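Local coordinates for Exo-arabinanase (Penicillium chrysogenum, PDB 3A72), which probably cleaves alpha-1,5-linked arabinan from chain ends as an exo-acting glycoside hydrolase, and is seen here with arabinobiose bound in its pocket, at residues P307-R319 against V331-S345. Sequence-based numbering, arbitrary orientation.
Sequences PCPEEHGYTRALR and VNSAGVLLGENNRVS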
ATOM      1  N   PRO A 307      -2.226  17.419 -12.843  1.00  5.85           N
ATOM      2  CA  PRO A 307      -3.472  16.728 -13.109  1.00  6.13           C
ATOM      3  C   PRO A 307      -3.289  15.232 -13.193  1.00  5.77           C
ATOM      4  O   PRO A 307      -2.207  14.702 -13.454  1.00  6.34           O
ATOM      5  CB  PRO A 307      -3.922  17.286 -14.483  1.00  8.80           C
ATOM      6  CG  PRO A 307      -3.161  18.547 -14.661  1.00 12.46           C
ATOM      7  CD  PRO A 307      -1.868  18.374 -13.944  1.00  6.97           C
ATOM      8  N   CYS A 308      -4.386  14.513 -13.026  1.00  6.23           N
ATOM      9  CA  CYS A 308      -4.398  13.056 -13.162  1.00  6.03           C
ATOM     10  C   CYS A 308      -5.772  12.641 -13.676  1.00  6.24           C
ATOM     11  O   CYS A 308      -6.774  13.090 -13.174  1.00  8.20           O
ATOM     12  CB  CYS A 308      -4.088  12.446 -11.811  1.00  5.80           C
ATOM     13  SG  CYS A 308      -4.168  10.626 -11.775  1.00  6.24           S
ATOM     14  N   PRO A 309      -5.820  11.740 -14.686  1.00  7.70           N
ATOM     15  CA  PRO A 309      -7.118  11.343 -15.242  1.00  9.41           C
ATOM     16  C   PRO A 309      -7.837  10.277 -14.455  1.00  7.25           C
ATOM     17  O   PRO A 309      -9.009   9.986 -14.765  1.00 10.48           O
ATOM     18  CB  PRO A 309      -6.752  10.765 -16.599  1.00 15.25           C
ATOM     19  CG  PRO A 309      -5.372  10.235 -16.417  1.00 14.56           C
ATOM     20  CD  PRO A 309      -4.678  11.193 -15.469  1.00  9.39           C
ATOM     21  N   GLU A 310      -7.221   9.652 -13.448  1.00  6.34           N
ATOM     22  CA  GLU A 310      -7.851   8.660 -12.597  1.00  5.80           C
ATOM     23  C   GLU A 310      -8.559   9.338 -11.432  1.00  5.61           C
ATOM     24  O   GLU A 310      -8.025  10.272 -10.849  1.00  6.23           O
ATOM     25  CB  GLU A 310      -6.811   7.709 -12.072  1.00  6.29           C
ATOM     26  CG  GLU A 310      -7.337   6.596 -11.204  1.00  5.69           C
ATOM     27  CD  GLU A 310      -8.172   5.580 -11.925  1.00  5.84           C
ATOM     28  OE1 GLU A 310      -8.197   5.441 -13.141  1.00  6.53           O
ATOM     29  OE2 GLU A 310      -8.851   4.845 -11.109  1.00  6.92           O
ATOM     30  N   GLU A 311      -9.743   8.855 -11.114  1.00  6.08           N
ATOM     31  CA  GLU A 311     -10.482   9.401  -9.977  1.00  5.86           C
ATOM     32  C   GLU A 311      -9.705   9.267  -8.690  1.00  5.48           C
ATOM     33  O   GLU A 311      -8.837   8.406  -8.531  1.00  6.20           O
ATOM     34  CB  GLU A 311     -11.807   8.656  -9.858  1.00  6.56           C
ATOM     35  CG  GLU A 311     -11.687   7.191  -9.492  1.00  8.95           C
ATOM     36  CD  GLU A 311     -13.038   6.450  -9.448  1.00 12.64           C
ATOM     37  OE1 GLU A 311     -14.002   6.866 -10.158  1.00 20.84           O
ATOM     38  OE2 GLU A 311     -13.125   5.437  -8.726  1.00 16.24           O
ATOM     39  N   HIS A 312     -10.043  10.139  -7.737  1.00  5.91           N
ATOM     40  CA  HIS A 312      -9.533   9.981  -6.396  1.00  5.87           C
ATOM     41  C   HIS A 312     -10.104   8.714  -5.757  1.00  5.34           C
ATOM     42  O   HIS A 312     -11.198   8.279  -6.074  1.00  6.40           O
ATOM     43  CB  HIS A 312      -9.838  11.190  -5.515  1.00  6.23           C
ATOM     44  CG  HIS A 312     -11.143  11.187  -4.873  1.00  9.04           C
ATOM     45  ND1 HIS A 312     -12.296  11.476  -5.461  1.00 14.31           N
ATOM     46  CD2 HIS A 312     -11.444  10.825  -3.584  1.00 12.93           C
ATOM     47  CE1 HIS A 312     -13.309  11.355  -4.594  1.00 17.83           C
ATOM     48  NE2 HIS A 312     -12.798  10.972  -3.440  1.00 16.74           N
ATOM     49  N   GLY A 313      -9.344   8.132  -4.824  1.00  5.23           N
ATOM     50  CA  GLY A 313      -9.864   7.023  -4.068  1.00  5.68           C
ATOM     51  C   GLY A 313      -8.971   6.733  -2.881  1.00  5.13           C
ATOM     52  O   GLY A 313      -7.832   7.155  -2.789  1.00  5.27           O
ATOM     53  N   TYR A 314      -9.541   5.906  -1.970  1.00  5.57           N
ATOM     54  CA  TYR A 314      -8.862   5.548  -0.744  1.00  5.17           C
ATOM     55  C   TYR A 314      -7.624   4.687  -1.037  1.00  4.67           C
ATOM     56  O   TYR A 314      -7.697   3.692  -1.777  1.00  4.85           O
ATOM     57  CB  TYR A 314      -9.803   4.752   0.123  1.00  6.36           C
ATOM     58  CG  TYR A 314      -9.276   4.356   1.501  1.00  5.21           C
ATOM     59  CD1 TYR A 314      -8.890   5.306   2.424  1.00  5.62           C
ATOM     60  CD2 TYR A 314      -9.190   3.038   1.838  1.00  5.63           C
ATOM     61  CE1 TYR A 314      -8.404   4.974   3.652  1.00  5.41           C
ATOM     62  CE2 TYR A 314      -8.771   2.658   3.104  1.00  5.86           C
ATOM     63  CZ  TYR A 314      -8.388   3.629   4.013  1.00  5.27           C
ATOM     64  OH  TYR A 314      -8.013   3.266   5.289  1.00  6.23           O
ATOM     65  N   THR A 315      -6.480   5.098  -0.443  1.00  4.27           N
ATOM     66  CA  THR A 315      -5.180   4.474  -0.674  1.00  4.27           C
ATOM     67  C   THR A 315      -4.929   4.098  -2.144  1.00  4.41           C
ATOM     68  O   THR A 315      -4.411   3.047  -2.488  1.00  4.83           O
ATOM     69  CB  THR A 315      -4.942   3.315   0.331  1.00  4.33           C
ATOM     70  OG1 THR A 315      -3.515   3.011   0.326  1.00  4.56           O
ATOM     71  CG2 THR A 315      -5.699   2.054   0.108  1.00  5.07           C
ATOM     72  N   ARG A 316      -5.292   5.045  -3.020  1.00  4.23           N
ATOM     73  CA  ARG A 316      -5.058   4.900  -4.447  1.00  4.53           C
ATOM     74  C   ARG A 316      -3.612   4.526  -4.687  1.00  3.98           C
ATOM     75  O   ARG A 316      -2.703   5.142  -4.132  1.00  4.49           O
ATOM     76  CB  ARG A 316      -5.466   6.199  -5.155  1.00  4.54           C
ATOM     77  CG  ARG A 316      -5.456   6.116  -6.662  1.00  4.60           C
ATOM     78  CD  ARG A 316      -5.998   7.373  -7.312  1.00  4.65           C
ATOM     79  NE  ARG A 316      -5.086   8.486  -7.065  1.00  4.66           N
ATOM     80  CZ  ARG A 316      -5.208   9.678  -7.623  1.00  5.03           C
ATOM     81  NH1 ARG A 316      -6.152   9.922  -8.526  1.00  5.28           N
ATOM     82  NH2 ARG A 316      -4.359  10.667  -7.314  1.00  5.83           N
ATOM     83  N   ALA A 317      -3.404   3.496  -5.511  1.00  4.32           N
ATOM     84  CA  ALA A 317      -2.099   2.855  -5.660  1.00  4.22           C
ATOM     85  C   ALA A 317      -1.418   3.322  -6.917  1.00  4.50           C
ATOM     86  O   ALA A 317      -2.016   3.470  -7.986  1.00  7.29           O
ATOM     87  CB  ALA A 317      -2.253   1.345  -5.676  1.00  4.92           C
ATOM     88  N   LEU A 318      -0.108   3.576  -6.825  1.00  4.26           N
ATOM     89  CA  LEU A 318       0.724   4.017  -7.932  1.00  4.26           C
ATOM     90  C   LEU A 318       1.763   2.940  -8.241  1.00  4.53           C
ATOM     91  O   LEU A 318       2.276   2.263  -7.337  1.00  5.11           O
ATOM     92  CB  LEU A 318       1.483   5.293  -7.573  1.00  4.52           C
ATOM     93  CG  LEU A 318       0.650   6.492  -7.135  1.00  4.65           C
ATOM     94  CD1 LEU A 318       1.550   7.661  -6.790  1.00  5.87           C
ATOM     95  CD2 LEU A 318      -0.352   6.863  -8.215  1.00  6.27           C
ATOM     96  N   ARG A 319       2.176   2.854  -9.502  1.00  4.74           N
ATOM     97  CA  ARG A 319       3.290   1.990  -9.880  1.00  4.53           C
ATOM     98  C   ARG A 319       3.976   2.576 -11.121  1.00  4.24           C
ATOM     99  O   ARG A 319       3.341   2.822 -12.131  1.00  5.10           O
ATOM    100  CB  ARG A 319       2.874   0.574 -10.123  1.00  5.15           C
ATOM    101  CG  ARG A 319       4.050  -0.329 -10.421  1.00  6.19           C
ATOM    102  CD  ARG A 319       3.738  -1.809 -10.318  1.00  6.35           C
ATOM    103  NE  ARG A 319       3.425  -2.167  -8.938  1.00  5.52           N
ATOM    104  CZ  ARG A 319       4.337  -2.306  -7.958  1.00  6.18           C
ATOM    105  NH1 ARG A 319       5.612  -2.169  -8.192  1.00  8.07           N
ATOM    106  NH2 ARG A 319       3.905  -2.583  -6.760  1.00  6.97           N
ATOM    107  N   VAL A 331      -1.996   4.332 -12.181  1.00  4.60           N
ATOM    108  CA  VAL A 331      -2.751   4.966 -11.121  1.00  4.67           C
ATOM    109  C   VAL A 331      -4.042   4.146 -10.964  1.00  4.45           C
ATOM    110  O   VAL A 331      -4.859   4.108 -11.882  1.00  5.17           O
ATOM    111  CB  VAL A 331      -3.058   6.456 -11.400  1.00  4.76           C
ATOM    112  CG1 VAL A 331      -3.662   7.075 -10.164  1.00  5.21           C
ATOM    113  CG2 VAL A 331      -1.839   7.184 -11.885  1.00  5.65           C
ATOM    114  N   ASN A 332      -4.193   3.455  -9.839  1.00  4.36           N
ATOM    115  CA  ASN A 332      -5.190   2.377  -9.681  1.00  4.61           C
ATOM    116  C   ASN A 332      -6.048   2.654  -8.480  1.00  4.52           C
ATOM    117  O   ASN A 332      -5.519   2.693  -7.341  1.00  4.95           O
ATOM    118  CB  ASN A 332      -4.408   1.084  -9.536  1.00  4.81           C
ATOM    119  CG  ASN A 332      -5.119  -0.170  -9.154  1.00  4.83           C
ATOM    120  OD1 ASN A 332      -6.384  -0.378  -9.341  1.00  7.23           O
ATOM    121  ND2 ASN A 332      -4.450  -1.064  -8.592  1.00  3.91           N
ATOM    122  N   SER A 333      -7.337   2.857  -8.671  1.00  4.73           N
ATOM    123  CA  SER A 333      -8.286   3.056  -7.587  1.00  4.92           C
ATOM    124  C   SER A 333      -9.198   1.838  -7.425  1.00  4.73           C
ATOM    125  O   SER A 333      -9.530   1.148  -8.400  1.00  5.74           O
ATOM    126  CB  SER A 333      -9.175   4.304  -7.871  1.00  6.04           C
ATOM    127  OG  SER A 333     -10.049   4.518  -6.764  1.00 11.84           O
ATOM    128  N   ALA A 334      -9.683   1.634  -6.192  1.00  5.36           N
ATOM    129  CA  ALA A 334     -10.739   0.670  -5.909  1.00  5.15           C
ATOM    130  C   ALA A 334     -11.922   1.316  -5.240  1.00  5.32           C
ATOM    131  O   ALA A 334     -12.799   0.610  -4.702  1.00  6.74           O
ATOM    132  CB  ALA A 334     -10.233  -0.535  -5.106  1.00  5.58           C
ATOM    133  N   GLY A 335     -12.012   2.649  -5.254  1.00  5.99           N
ATOM    134  CA  GLY A 335     -13.151   3.344  -4.701  1.00  5.94           C
ATOM    135  C   GLY A 335     -12.866   4.087  -3.451  1.00  5.50           C
ATOM    136  O   GLY A 335     -11.712   4.279  -3.053  1.00  6.18           O
ATOM    137  N   VAL A 336     -13.933   4.578  -2.807  1.00  6.71           N
ATOM    138  CA  VAL A 336     -13.848   5.412  -1.600  1.00  7.05           C
ATOM    139  C   VAL A 336     -14.421   4.641  -0.427  1.00  7.09           C
ATOM    140  O   VAL A 336     -15.213   3.693  -0.568  1.00  6.77           O
ATOM    141  CB  VAL A 336     -14.581   6.752  -1.793  1.00  8.78           C
ATOM    142  CG1 VAL A 336     -13.935   7.536  -2.928  1.00 10.50           C
ATOM    143  CG2 VAL A 336     -16.074   6.559  -2.047  1.00 10.33           C
ATOM    144  N   LEU A 337     -14.046   5.036   0.796  1.00  7.67           N
ATOM    145  CA  LEU A 337     -14.612   4.455   2.006  1.00  7.90           C
ATOM    146  C   LEU A 337     -16.133   4.545   1.959  1.00  7.15           C
ATOM    147  O   LEU A 337     -16.705   5.599   1.643  1.00  8.59           O
ATOM    148  CB  LEU A 337     -14.105   5.247   3.234  1.00  8.88           C
ATOM    149  CG  LEU A 337     -12.615   4.940   3.599  1.00  9.82           C
ATOM    150  CD1 LEU A 337     -12.095   5.992   4.577  1.00 13.85           C
ATOM    151  CD2 LEU A 337     -12.422   3.541   4.182  1.00 12.18           C
ATOM    152  N   LEU A 338     -16.807   3.440   2.259  1.00  7.75           N
ATOM    153  CA  LEU A 338     -18.233   3.343   2.300  1.00  8.58           C
ATOM    154  C   LEU A 338     -18.880   3.750   0.985  1.00  8.18           C
ATOM    155  O   LEU A 338     -20.070   4.119   0.940  1.00  9.47           O
ATOM    156  CB  LEU A 338     -18.809   4.171   3.464  1.00 11.28           C
ATOM    157  CG  LEU A 338     -18.266   3.714   4.819  1.00 15.84           C
ATOM    158  CD1 LEU A 338     -18.833   4.548   5.939  1.00 24.56           C
ATOM    159  CD2 LEU A 338     -18.576   2.237   5.105  1.00 21.05           C
ATOM    160  N   GLY A 339     -18.177   3.598  -0.131  1.00  7.90           N
ATOM    161  CA  GLY A 339     -18.712   4.043  -1.378  1.00  8.33           C
ATOM    162  C   GLY A 339     -19.883   3.221  -1.858  1.00  8.16           C
ATOM    163  O   GLY A 339     -19.850   2.028  -1.766  1.00  8.69           O
ATOM    164  N   GLU A 340     -20.880   3.894  -2.411  1.00  9.82           N
ATOM    165  CA  GLU A 340     -22.077   3.221  -2.944  1.00 10.49           C
ATOM    166  C   GLU A 340     -21.922   2.775  -4.384  1.00 10.25           C
ATOM    167  O   GLU A 340     -22.755   1.948  -4.802  1.00 12.67           O
ATOM    168  CB  GLU A 340     -23.282   4.180  -2.809  1.00 14.61           C
ATOM    169  CG  GLU A 340     -23.670   4.389  -1.351  1.00 17.40           C
ATOM    170  CD  GLU A 340     -24.236   3.227  -0.592  1.00 27.97           C
ATOM    171  OE1 GLU A 340     -24.696   2.302  -1.333  1.00 30.65           O
ATOM    172  OE2 GLU A 340     -24.227   3.237   0.689  1.00 24.64           O
ATOM    173  N   ASN A 341     -20.857   3.223  -5.073  1.00  9.25           N
ATOM    174  CA  ASN A 341     -20.658   2.873  -6.479  1.00 11.39           C
ATOM    175  C   ASN A 341     -19.197   2.601  -6.770  1.00  9.01           C
ATOM    176  O   ASN A 341     -18.681   3.042  -7.800  1.00 11.47           O
ATOM    177  CB  ASN A 341     -21.183   3.989  -7.421  1.00 20.77           C
ATOM    178  CG  ASN A 341     -22.667   4.189  -7.307  1.00 27.85           C
ATOM    179  OD1 ASN A 341     -23.375   3.270  -7.721  1.00 41.93           O
ATOM    180  ND2 ASN A 341     -23.052   5.326  -6.788  1.00 46.08           N
ATOM    181  N   ASN A 342     -18.518   1.884  -5.863  1.00  7.35           N
ATOM    182  CA  ASN A 342     -17.099   1.632  -6.079  1.00  6.82           C
ATOM    183  C   ASN A 342     -16.879   0.613  -7.211  1.00  6.60           C
ATOM    184  O   ASN A 342     -17.680  -0.296  -7.406  1.00  8.10           O
ATOM    185  CB  ASN A 342     -16.445   1.101  -4.804  1.00  6.61           C
ATOM    186  CG  ASN A 342     -16.198   2.149  -3.765  1.00  6.57           C
ATOM    187  OD1 ASN A 342     -16.505   3.343  -3.901  1.00  7.34           O
ATOM    188  ND2 ASN A 342     -15.575   1.711  -2.661  1.00  6.57           N
ATOM    189  N   ARG A 343     -15.740   0.774  -7.876  1.00  6.89           N
ATOM    190  CA  ARG A 343     -15.221  -0.177  -8.843  1.00  6.92           C
ATOM    191  C   ARG A 343     -13.718  -0.094  -8.814  1.00  6.21           C
ATOM    192  O   ARG A 343     -13.153   0.867  -8.283  1.00  6.17           O
ATOM    193  CB  ARG A 343     -15.790   0.076 -10.266  1.00  7.76           C
ATOM    194  CG  ARG A 343     -15.543   1.498 -10.728  1.00 12.14           C
ATOM    195  CD  ARG A 343     -16.213   1.704 -12.091  1.00 13.09           C
ATOM    196  NE  ARG A 343     -15.427   1.554 -13.251  1.00 15.43           N
ATOM    197  CZ  ARG A 343     -14.498   2.423 -13.651  1.00 13.66           C
ATOM    198  NH1 ARG A 343     -14.311   3.463 -12.828  1.00 17.60           N
ATOM    199  NH2 ARG A 343     -13.739   2.460 -14.695  1.00 15.54           N
ATOM    200  N   VAL A 344     -13.072  -1.086  -9.412  1.00  5.88           N
ATOM    201  CA  VAL A 344     -11.624  -1.112  -9.518  1.00  5.42           C
ATOM    202  C   VAL A 344     -11.262  -0.683 -10.922  1.00  5.41           C
ATOM    203  O   VAL A 344     -11.704  -1.297 -11.893  1.00  6.07           O
ATOM    204  CB  VAL A 344     -11.055  -2.510  -9.200  1.00  5.51           C
ATOM    205  CG1 VAL A 344      -9.539  -2.414  -9.179  1.00  6.39           C
ATOM    206  CG2 VAL A 344     -11.607  -3.037  -7.892  1.00  6.67           C
ATOM    207  N   SER A 345     -10.463   0.385 -11.031  1.00  5.58           N
ATOM    208  CA  SER A 345     -10.089   0.966 -12.316  1.00  5.43           C
ATOM    209  C   SER A 345      -8.608   1.324 -12.310  1.00  5.30           C
ATOM    210  O   SER A 345      -7.953   1.433 -11.271  1.00  5.27           O
ATOM    211  CB  SER A 345     -10.954   2.158 -12.654  1.00  6.17           C
ATOM    212  OG  SER A 345     -10.742   3.234 -11.796  1.00  6.52           O
TER
HETATM  213  O   HOH W   1     -12.116   3.079  -9.529  1.00  9.22           O
HETATM  214  O   HOH W   2     -15.174   3.884  -7.756  1.00 12.65           O
HETATM  215  O   HOH W   3     -12.140   5.708  -6.431  1.00 13.42           O
HETATM  216  O   HOH W   4     -15.677   4.851 -11.040  1.00 16.88           O
HETATM  217  O   HOH W   5      -9.985   2.184  -2.228  1.00  8.89           O
HETATM  218  O   HOH W   6      -8.407   3.739  -4.522  1.00  9.69           O
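Ser-345 OG donates its proton to Glu-310 OE2 at 2.6 Å, on the syn side of the carboxylate, while a water meets the same hydroxyl. The other carboxylate oxygen, OE1, is taken by Ser-347, so the acid spans two serines on strand 344-350. This is the last blade of a six-bladed beta-propeller: strand 317-320 is its first strand, 328-333 pairs antiparallel with it, 344-350 follows, and the N-terminal strand 6-10 completes the sheet and closes the ring. Ala-317 and Asn-332 form the hydrogen-bonded pair, each N to the other's O at 2.9 Å; next to them, Leu-318 faces Val-331 in a non-hydrogen-bonded pair.

Val-331 CG1 is the apolar hub. It lies over one face of the Arg-316 guanidinium, 3.7 Å from NE, and also meets Leu-318 CD2, Cys-308 SG and the aliphatic part of Glu-310. The Glu-310 side chain sets CG anti to the backbone N and bends at chi2 (68°), which carries the carboxylate past Val-331 to the serines. Arg-316 itself is held through NH1 by Gly-290 O, through NE by Ser-285 OG, and by a further bond from NH1, which sits above the carbonyl plane of Glu-311 O.

Beyond the strands the two loops run on toward the sugar pocket. Tyr-314 N binds Gly-335 O at 2.9 Å, and one water links that oxygen to Tyr-314 O. Glu-311 reaches the second segment through waters: one joins OE2 to Arg-343 N, another joins OE1 to Arg-343 NH1, an arginine whose NH2 is bonded to Asn-8. At the pocket, Tyr-314 and Leu-337 each touch a bound arabinofuranose unit, and Leu-337 CD2 sits above the tyrosine ring, 3.9 Å from its centroid and only 10° off the normal, a CH-pi contact.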